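Local coordinates for nisin biosynthesis protein NisC (Lactococcus lactis subsp. lactis, PDB 2G0D), which is the zinc-containing cyclase of nisin biosynthesis, closing the thioether rings of the lantibiotic by adding cysteine thiols to dehydrated residues, at residues Ala89-Leu93 and Tyr146-Ile150; Asn110-Glu114 and Gln154-Leu158; Phe250-Asp254 and Arg268-Ile273. All blocks are in the same frame, centred on the assembly; numbering follows the deposited sequence.

Contacts 1 and 2 are neighbours, their centres 12 Å apart, and they interleave along the chain: helices 85-92 and 140-147 meet in contact 1, helices 100-122 and 156-168 in contact 2. Contact 1 is buried and purely apolar across its segments. Contact 2 lies farther from the centre of the chain, about 20 Å against 13 Å, is partly buried, and adds waters and a carboxylate to its packing. The two touch through Tyr-146 and Asn-110. Contact 3 sits on the opposite side of the chain's centre, about 34 Å from contact 1 between centres. Likewise only partly buried, it joins loops and relies on a lysine-to-carbonyl bond, a bridging water and a small aliphatic patch.

Contact 1: Ala89-Leu93 and Tyr146-Ile150; sequences ALSIL and YLLLI
Tyr-146 sets its ring obliquely against Ala-89 and the start of Leu-90, and this aromatic packing is the larger of two apolar groups in the contact. The methyl of Ala-89 approaches the phenol end of the ring: its CB lies 3.5 Å from CZ and 3.4 Å from OH of Tyr-146. Further back, CE1 of Tyr-146 comes within 3.8 Å of Leu-90 N, so the ring meets the helix main chain itself. The CD2 methyl of Leu-93 adds a looser touch at 4.0 Å from Tyr-146 CE1. The ring is carried to this surface by its first torsion, which sets CG opposite the backbone N (chi1 166°).

The second group is aliphatic and centres on one methyl. CD1 of Leu-149 is met by Leu-90 CD1 at 3.7 Å and by Leu-93 CD2 at 3.7 Å, the two leucines three residues apart along 89-93. CB of Leu-149 is also 3.9 Å from Leu-93 CD2. Loops add Tyr-394 and Gln-397 to the surroundings of both Leu-90 and Leu-149.

No hydrogen bond links the two segments. The single polar side-chain atom at the interface, Tyr-146 OH, is satisfied by a hydrogen bond to Asn-110 OD1 of helix 100-122, which should limit rotation of the phenol and fix its end between three helices. A type I turn spans Leu-147 to Ile-150, with Ile-150 N bonded to Leu-147 O, and Leu-149 within it faces Leu-90 and Leu-93.

Such apolar helix-to-helix packing, backed by a longer helix on the side away from the centre, is consistent with the inner layer of the alpha-toroid (alpha-barrel) fold of lanthionine cyclases.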
loop_
_atom_site.group_PDB
_atom_site.type_symbol
_atom_site.label_atom_id
_atom_site.label_comp_id
_atom_site.label_asym_id
_atom_site.label_seq_id
_atom_site.Cartn_x
_atom_site.Cartn_y
_atom_site.Cartn_z
ATOM N N ALA A 89 -8.243 11.620 2.738
ATOM C CA ALA A 89 -9.607 11.086 2.628
ATOM C C ALA A 89 -9.741 9.689 3.225
ATOM O O ALA A 89 -10.721 9.421 3.925
ATOM C CB ALA A 89 -10.100 11.115 1.184
ATOM N N LEU A 90 -8.794 8.791 2.937
ATOM C CA LEU A 90 -8.826 7.464 3.551
ATOM C C LEU A 90 -8.864 7.548 5.074
ATOM O O LEU A 90 -9.623 6.791 5.730
ATOM C CB LEU A 90 -7.612 6.600 3.126
ATOM C CG LEU A 90 -7.624 5.128 3.602
ATOM C CD1 LEU A 90 -8.705 4.356 2.883
ATOM C CD2 LEU A 90 -6.278 4.500 3.386
ATOM N N SER A 91 -8.061 8.465 5.645
ATOM C CA SER A 91 -7.930 8.556 7.100
ATOM C C SER A 91 -9.243 8.951 7.825
ATOM O O SER A 91 -9.424 8.648 9.032
ATOM C CB SER A 91 -6.762 9.463 7.489
ATOM O OG SER A 91 -7.054 10.852 7.309
ATOM N N ILE A 92 -10.177 9.587 7.092
ATOM C CA ILE A 92 -11.461 10.002 7.689
ATOM C C ILE A 92 -12.693 9.349 7.048
ATOM O O ILE A 92 -13.831 9.628 7.423
ATOM C CB ILE A 92 -11.633 11.555 7.685
ATOM C CG1 ILE A 92 -11.809 12.077 6.246
ATOM C CG2 ILE A 92 -10.452 12.251 8.383
ATOM C CD1 ILE A 92 -12.013 13.593 6.154
ATOM N N LEU A 93 -12.474 8.493 6.067
ATOM C CA LEU A 93 -13.585 7.902 5.293
ATOM C C LEU A 93 -14.689 7.273 6.175
ATOM O O LEU A 93 -15.878 7.475 5.909
ATOM C CB LEU A 93 -13.055 6.888 4.259
ATOM C CG LEU A 93 -14.118 6.246 3.361
ATOM C CD1 LEU A 93 -14.892 7.295 2.560
ATOM C CD2 LEU A 93 -13.494 5.244 2.438
ATOM N N TYR A 146 -8.054 3.682 -2.821
ATOM C CA TYR A 146 -9.006 4.534 -2.115
ATOM C C TYR A 146 -10.317 4.698 -2.892
ATOM O O TYR A 146 -11.398 4.499 -2.319
ATOM C CB TYR A 146 -8.429 5.928 -1.783
ATOM C CG TYR A 146 -9.528 6.901 -1.377
ATOM C CD1 TYR A 146 -10.133 6.822 -0.117
ATOM C CD2 TYR A 146 -9.984 7.873 -2.261
ATOM C CE1 TYR A 146 -11.173 7.689 0.244
ATOM C CE2 TYR A 146 -11.034 8.743 -1.917
ATOM C CZ TYR A 146 -11.635 8.636 -0.668
ATOM O OH TYR A 146 -12.661 9.507 -0.315
ATOM N N LEU A 147 -10.229 5.054 -4.176
ATOM C CA LEU A 147 -11.445 5.305 -4.994
ATOM C C LEU A 147 -12.421 4.146 -4.984
ATOM O O LEU A 147 -13.620 4.376 -4.881
ATOM C CB LEU A 147 -11.108 5.732 -6.439
ATOM C CG LEU A 147 -10.413 7.103 -6.571
ATOM C CD1 LEU A 147 -9.908 7.309 -8.017
ATOM C CD2 LEU A 147 -11.319 8.258 -6.145
ATOM N N LEU A 148 -11.898 2.903 -5.027
ATOM C CA LEU A 148 -12.725 1.693 -5.085
ATOM C C LEU A 148 -13.568 1.397 -3.830
ATOM O O LEU A 148 -14.471 0.545 -3.860
ATOM C CB LEU A 148 -11.882 0.469 -5.476
ATOM C CG LEU A 148 -11.401 0.497 -6.935
ATOM C CD1 LEU A 148 -10.281 -0.513 -7.126
ATOM C CD2 LEU A 148 -12.551 0.240 -7.944
ATOM N N LEU A 149 -13.304 2.126 -2.757
ATOM C CA LEU A 149 -14.151 2.110 -1.565
ATOM C C LEU A 149 -15.387 3.008 -1.689
ATOM O O LEU A 149 -16.275 2.926 -0.854
ATOM C CB LEU A 149 -13.343 2.584 -0.343
ATOM C CG LEU A 149 -12.212 1.670 0.161
ATOM C CD1 LEU A 149 -11.454 2.416 1.255
ATOM C CD2 LEU A 149 -12.776 0.304 0.673
ATOM N N ILE A 150 -15.413 3.902 -2.678
ATOM C CA ILE A 150 -16.581 4.752 -2.873
ATOM C C ILE A 150 -17.559 4.056 -3.818
ATOM O O ILE A 150 -17.219 3.759 -4.964
ATOM C CB ILE A 150 -16.203 6.154 -3.450
ATOM C CG1 ILE A 150 -15.074 6.820 -2.649
ATOM C CG2 ILE A 150 -17.419 7.061 -3.499
ATOM C CD1 ILE A 150 -14.490 8.038 -3.365
#

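Contact 2: Asn110-Glu114 and Gln154-Leu158; sequences NRYIE and QYDDL
Gln-154 and Arg-111 approach from opposite directions, but their polar ends are modelled too close for any bond to be inferred; NE2 of Gln-154 is held by Asp-152. The aliphatic part is clearer: Gln-154 CG sits 3.6 Å above the ring plane of Tyr-155, over the ring centre. Tyr-155, at the N-cap position of helix 156-168, reaches helix 100-122 with its hydroxyl. OH lies 3.3 Å from Asn-110 CB, and a water in the ring plane, 2.6 Å from Tyr-155 OH, joins it to Asn-110 ND2, while Asn-110 OD1 is taken by Tyr-146. Glu-114 CG, anti to the backbone N (chi1 176°), starts an extended chain that carries OE1 to the ring edge, 3.3 Å from Tyr-155 CE1, with carboxylate and ring inclined at 56°. Here two neighbouring helices, consistent with the outer layer of the alpha toroid, are tied side by side. At Leu-158 a second water accepts from the backbone N (2.9 Å) and donates to Gln-154 O and to Glu-114 OE2 (2.7 Å), coupling the carboxylate to a first-turn amide, where the helix N-terminus would probably favour its charge. Nearer the backbone, Leu-158 CD2 packs on Glu-114 CB at 3.7 Å.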
loop_
_atom_site.group_PDB
_atom_site.type_symbol
_atom_site.label_atom_id
_atom_site.label_comp_id
_atom_site.label_asym_id
_atom_site.label_seq_id
_atom_site.Cartn_x
_atom_site.Cartn_y
_atom_site.Cartn_z
ATOM N N ASN A 110 -12.559 14.303 -2.857
ATOM C CA ASN A 110 -12.890 13.463 -4.023
ATOM C C ASN A 110 -12.904 14.215 -5.358
ATOM O O ASN A 110 -12.366 13.741 -6.365
ATOM C CB ASN A 110 -14.234 12.764 -3.795
ATOM C CG ASN A 110 -14.183 11.729 -2.667
ATOM O OD1 ASN A 110 -13.107 11.309 -2.248
ATOM N ND2 ASN A 110 -15.359 11.310 -2.184
ATOM N N ARG A 111 -13.531 15.396 -5.366
ATOM C CA ARG A 111 -13.548 16.244 -6.552
ATOM C C ARG A 111 -12.136 16.708 -6.887
ATOM O O ARG A 111 -11.730 16.684 -8.044
ATOM C CB ARG A 111 -14.512 17.443 -6.381
ATOM C CG ARG A 111 -16.007 17.058 -6.164
ATOM C CD ARG A 111 -16.403 15.624 -6.687
ATOM N NE ARG A 111 -17.854 15.423 -6.678
ATOM C CZ ARG A 111 -18.625 15.314 -7.763
ATOM N NH1 ARG A 111 -18.104 15.328 -8.993
ATOM N NH2 ARG A 111 -19.941 15.170 -7.622
ATOM N N TYR A 112 -11.358 17.089 -5.884
ATOM C CA TYR A 112 -9.971 17.419 -6.163
ATOM C C TYR A 112 -9.226 16.208 -6.735
ATOM O O TYR A 112 -8.482 16.339 -7.708
ATOM C CB TYR A 112 -9.218 18.037 -4.958
ATOM C CG TYR A 112 -7.719 18.111 -5.247
ATOM C CD1 TYR A 112 -7.175 19.095 -6.096
ATOM C CD2 TYR A 112 -6.861 17.152 -4.737
ATOM C CE1 TYR A 112 -5.789 19.118 -6.375
ATOM C CE2 TYR A 112 -5.506 17.172 -5.015
ATOM C CZ TYR A 112 -4.976 18.130 -5.823
ATOM O OH TYR A 112 -3.610 18.077 -6.051
ATOM N N ILE A 113 -9.440 15.031 -6.143
ATOM C CA ILE A 113 -8.776 13.822 -6.619
ATOM C C ILE A 113 -9.099 13.523 -8.083
ATOM O O ILE A 113 -8.187 13.235 -8.865
ATOM C CB ILE A 113 -9.093 12.569 -5.752
ATOM C CG1 ILE A 113 -8.431 12.676 -4.365
ATOM C CG2 ILE A 113 -8.588 11.311 -6.466
ATOM C CD1 ILE A 113 -9.018 11.730 -3.279
ATOM N N GLU A 114 -10.386 13.575 -8.441
ATOM C CA GLU A 114 -10.816 13.354 -9.811
ATOM C C GLU A 114 -10.211 14.378 -10.778
ATOM O O GLU A 114 -9.706 13.998 -11.834
ATOM C CB GLU A 114 -12.348 13.368 -9.929
ATOM C CG GLU A 114 -12.847 13.230 -11.380
ATOM C CD GLU A 114 -14.273 12.715 -11.486
ATOM O OE1 GLU A 114 -15.035 12.764 -10.489
ATOM O OE2 GLU A 114 -14.627 12.238 -12.579
ATOM N N GLN A 154 -21.015 8.035 -9.733
ATOM C CA GLN A 154 -20.440 9.198 -10.420
ATOM C C GLN A 154 -18.917 9.047 -10.642
ATOM O O GLN A 154 -18.345 9.722 -11.497
ATOM C CB GLN A 154 -20.771 10.501 -9.671
ATOM C CG GLN A 154 -20.109 10.629 -8.292
ATOM C CD GLN A 154 -20.173 12.052 -7.742
ATOM O OE1 GLN A 154 -19.728 12.996 -8.399
ATOM N NE2 GLN A 154 -20.710 12.212 -6.538
ATOM N N TYR A 155 -18.278 8.131 -9.905
ATOM C CA TYR A 155 -16.829 7.915 -10.035
ATOM C C TYR A 155 -16.460 6.737 -10.945
ATOM O O TYR A 155 -15.283 6.376 -11.081
ATOM C CB TYR A 155 -16.188 7.829 -8.666
ATOM C CG TYR A 155 -16.382 9.105 -7.859
ATOM C CD1 TYR A 155 -15.870 10.339 -8.324
ATOM C CD2 TYR A 155 -17.105 9.097 -6.666
ATOM C CE1 TYR A 155 -16.054 11.517 -7.600
ATOM C CE2 TYR A 155 -17.299 10.267 -5.939
ATOM C CZ TYR A 155 -16.766 11.472 -6.414
ATOM O OH TYR A 155 -16.939 12.633 -5.695
ATOM N N ASP A 156 -17.482 6.180 -11.602
ATOM C CA ASP A 156 -17.328 5.038 -12.485
ATOM C C ASP A 156 -16.437 5.388 -13.652
ATOM O O ASP A 156 -15.531 4.622 -14.010
ATOM C CB ASP A 156 -18.701 4.534 -12.960
ATOM C CG ASP A 156 -19.438 3.713 -11.873
ATOM O OD1 ASP A 156 -18.872 3.470 -10.776
ATOM O OD2 ASP A 156 -20.593 3.313 -12.115
ATOM N N ASP A 157 -16.662 6.565 -14.212
ATOM C CA ASP A 157 -15.883 7.015 -15.354
ATOM C C ASP A 157 -14.408 7.185 -14.995
ATOM O O ASP A 157 -13.559 6.673 -15.708
ATOM C CB ASP A 157 -16.484 8.285 -15.991
ATOM C CG ASP A 157 -17.783 8.009 -16.712
ATOM O OD1 ASP A 157 -17.911 6.945 -17.350
ATOM O OD2 ASP A 157 -18.701 8.859 -16.655
ATOM N N LEU A 158 -14.132 7.875 -13.885
ATOM C CA LEU A 158 -12.791 8.041 -13.346
ATOM C C LEU A 158 -12.087 6.683 -13.119
ATOM O O LEU A 158 -10.913 6.507 -13.482
ATOM C CB LEU A 158 -12.865 8.839 -12.022
ATOM C CG LEU A 158 -11.621 8.969 -11.117
ATOM C CD1 LEU A 158 -10.446 9.662 -11.849
ATOM C CD2 LEU A 158 -11.931 9.687 -9.812
HETATM O O HOH W 1 -18.005 12.369 -3.365
HETATM O O HOH W 2 -15.942 9.956 -13.000
HETATM O O HOH W 3 -17.683 12.372 -10.824
#

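Contact 3: Phe250-Asp254 and Arg268-Ile273; sequences FLWKD and REASFI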
loop_
_atom_site.group_PDB
_atom_site.type_symbol
_atom_site.label_atom_id
_atom_site.label_comp_id
_atom_site.label_asym_id
_atom_site.label_seq_id
_atom_site.Cartn_x
_atom_site.Cartn_y
_atom_site.Cartn_z
ATOM N N PHE A 250 10.818 -18.909 -4.995
ATOM C CA PHE A 250 9.934 -17.924 -4.341
ATOM C C PHE A 250 10.595 -16.562 -4.115
ATOM O O PHE A 250 10.141 -15.778 -3.280
ATOM C CB PHE A 250 9.315 -18.460 -3.035
ATOM C CG PHE A 250 8.688 -19.816 -3.166
ATOM C CD1 PHE A 250 7.640 -20.036 -4.045
ATOM C CD2 PHE A 250 9.149 -20.884 -2.405
ATOM C CE1 PHE A 250 7.066 -21.304 -4.165
ATOM C CE2 PHE A 250 8.572 -22.156 -2.528
ATOM C CZ PHE A 250 7.529 -22.351 -3.406
ATOM N N LEU A 251 11.650 -16.289 -4.874
ATOM C CA LEU A 251 12.364 -15.002 -4.803
ATOM C C LEU A 251 12.376 -14.290 -6.160
ATOM O O LEU A 251 12.345 -14.929 -7.209
ATOM C CB LEU A 251 13.789 -15.165 -4.257
ATOM C CG LEU A 251 13.905 -15.379 -2.739
ATOM C CD1 LEU A 251 15.265 -15.892 -2.358
ATOM C CD2 LEU A 251 13.527 -14.088 -1.920
ATOM N N TRP A 252 12.375 -12.960 -6.107
ATOM C CA TRP A 252 12.388 -12.122 -7.283
ATOM C C TRP A 252 13.311 -10.954 -7.001
ATOM O O TRP A 252 13.320 -10.405 -5.878
ATOM C CB TRP A 252 10.978 -11.572 -7.565
ATOM C CG TRP A 252 10.016 -12.551 -8.190
ATOM C CD1 TRP A 252 9.754 -12.687 -9.523
ATOM C CD2 TRP A 252 9.153 -13.490 -7.516
ATOM N NE1 TRP A 252 8.801 -13.664 -9.728
ATOM C CE2 TRP A 252 8.411 -14.171 -8.521
ATOM C CE3 TRP A 252 8.918 -13.812 -6.172
ATOM C CZ2 TRP A 252 7.471 -15.163 -8.223
ATOM C CZ3 TRP A 252 7.985 -14.808 -5.869
ATOM C CH2 TRP A 252 7.280 -15.484 -6.899
ATOM N N LYS A 253 14.084 -10.563 -8.008
ATOM C CA LYS A 253 14.853 -9.322 -7.944
ATOM C C LYS A 253 13.897 -8.130 -7.933
ATOM O O LYS A 253 12.752 -8.229 -8.401
ATOM C CB LYS A 253 15.785 -9.204 -9.148
ATOM C CG LYS A 253 16.785 -10.339 -9.296
ATOM C CD LYS A 253 17.378 -10.354 -10.696
ATOM C CE LYS A 253 18.217 -9.131 -10.995
ATOM N NZ LYS A 253 18.457 -9.036 -12.465
ATOM N N ASP A 254 14.378 -7.003 -7.408
ATOM C CA ASP A 254 13.588 -5.772 -7.309
ATOM C C ASP A 254 13.278 -5.206 -8.687
ATOM O O ASP A 254 12.273 -4.525 -8.873
ATOM C CB ASP A 254 14.359 -4.696 -6.533
ATOM C CG ASP A 254 14.351 -4.900 -5.026
ATOM O OD1 ASP A 254 13.846 -5.933 -4.523
ATOM O OD2 ASP A 254 14.886 -3.999 -4.342
ATOM N N ARG A 268 21.711 -11.201 -14.575
ATOM C CA ARG A 268 22.530 -10.754 -13.460
ATOM C C ARG A 268 21.759 -10.971 -12.167
ATOM O O ARG A 268 20.584 -10.605 -12.068
ATOM C CB ARG A 268 22.908 -9.269 -13.591
ATOM C CG ARG A 268 23.530 -8.842 -14.937
ATOM C CD ARG A 268 24.801 -9.592 -15.254
ATOM N NE ARG A 268 25.759 -8.795 -16.025
ATOM C CZ ARG A 268 25.971 -8.895 -17.339
ATOM N NH1 ARG A 268 25.289 -9.766 -18.081
ATOM N NH2 ARG A 268 26.882 -8.119 -17.914
ATOM N N GLU A 269 22.434 -11.583 -11.198
ATOM C CA GLU A 269 21.901 -11.743 -9.852
ATOM C C GLU A 269 21.832 -10.392 -9.146
ATOM O O GLU A 269 22.610 -9.475 -9.448
ATOM C CB GLU A 269 22.743 -12.740 -9.035
ATOM C CG GLU A 269 24.155 -12.270 -8.704
ATOM C CD GLU A 269 24.892 -13.202 -7.752
ATOM O OE1 GLU A 269 24.342 -14.262 -7.382
ATOM O OE2 GLU A 269 26.034 -12.874 -7.370
ATOM N N ALA A 270 20.880 -10.280 -8.224
ATOM C CA ALA A 270 20.778 -9.122 -7.331
ATOM C C ALA A 270 21.813 -9.187 -6.190
ATOM O O ALA A 270 22.171 -10.284 -5.710
ATOM C CB ALA A 270 19.381 -9.024 -6.767
ATOM N N SER A 271 22.294 -8.011 -5.781
ATOM C CA SER A 271 23.157 -7.872 -4.604
ATOM C C SER A 271 22.339 -7.994 -3.326
ATOM O O SER A 271 22.811 -8.543 -2.330
ATOM C CB SER A 271 23.856 -6.509 -4.601
ATOM O OG SER A 271 25.031 -6.526 -5.382
ATOM N N PHE A 272 21.112 -7.467 -3.371
ATOM C CA PHE A 272 20.258 -7.375 -2.194
ATOM C C PHE A 272 18.798 -7.529 -2.550
ATOM O O PHE A 272 18.216 -6.676 -3.218
ATOM C CB PHE A 272 20.449 -6.029 -1.492
ATOM C CG PHE A 272 19.702 -5.926 -0.179
ATOM C CD1 PHE A 272 20.235 -6.475 0.977
ATOM C CD2 PHE A 272 18.454 -5.309 -0.117
ATOM C CE1 PHE A 272 19.547 -6.400 2.181
ATOM C CE2 PHE A 272 17.761 -5.228 1.085
ATOM C CZ PHE A 272 18.316 -5.773 2.239
ATOM N N ILE A 273 18.212 -8.631 -2.116
ATOM C CA ILE A 273 16.768 -8.821 -2.150
ATOM C C ILE A 273 16.355 -8.894 -0.680
ATOM O O ILE A 273 17.136 -9.374 0.160
ATOM C CB ILE A 273 16.397 -10.141 -2.857
ATOM C CG1 ILE A 273 16.942 -10.174 -4.295
ATOM C CG2 ILE A 273 14.882 -10.388 -2.817
ATOM C CD1 ILE A 273 17.012 -11.588 -4.865
HETATM O O HOH W 4 16.879 -6.958 -6.108
#
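Neither 250-254 nor 268-273 forms regular helix or strand, and their main chains come closest at Lys-253 and Ala-270, whose CA atoms are 6.0 Å apart. No direct backbone hydrogen bond joins them. Instead, a water accepts from Asp-254 N at 2.8 Å and donates, over a longer 3.2 Å, to Phe-272 O.

Lys-253 provides the direct polar link. Its chain runs along the second segment, passing CG within 3.9 Å of the Ala-270 methyl, and a bend at chi3 (65°) brings the ammonium group to Arg-268. NZ donates to Arg-268 O at 2.7 Å, in the carbonyl plane and with a C=O...N angle of 157°, which is a well-directed bond. The same NZ makes a salt bridge with Glu-260 OE2, and that carboxylate oxygen also receives the N-H of Arg-268, so the lysine and the loop backbone share one acceptor.

Ile-273 closes the other end. Its CG2 lies opposite the backbone N and rests 3.4 Å from Trp-252 O, while meeting Leu-251 CD2 at 4.0 Å. Trp-252 turns its CB away from 268-273; its indole NE1 binds Tyr-239 O and its ring meets that of Tyr-239 edge-to-face.

Asp-254, which touches Tyr-279, has its side chain about 9 Å from the zinc ion. The pairing joins two loops flanking strand 255-256 and helix 258-263. Its chemistry implies a buried lysine whose charge is probably balanced by Glu-260 and would polarise the Arg-268 carbonyl, with a water as a further, indirect backbone tie.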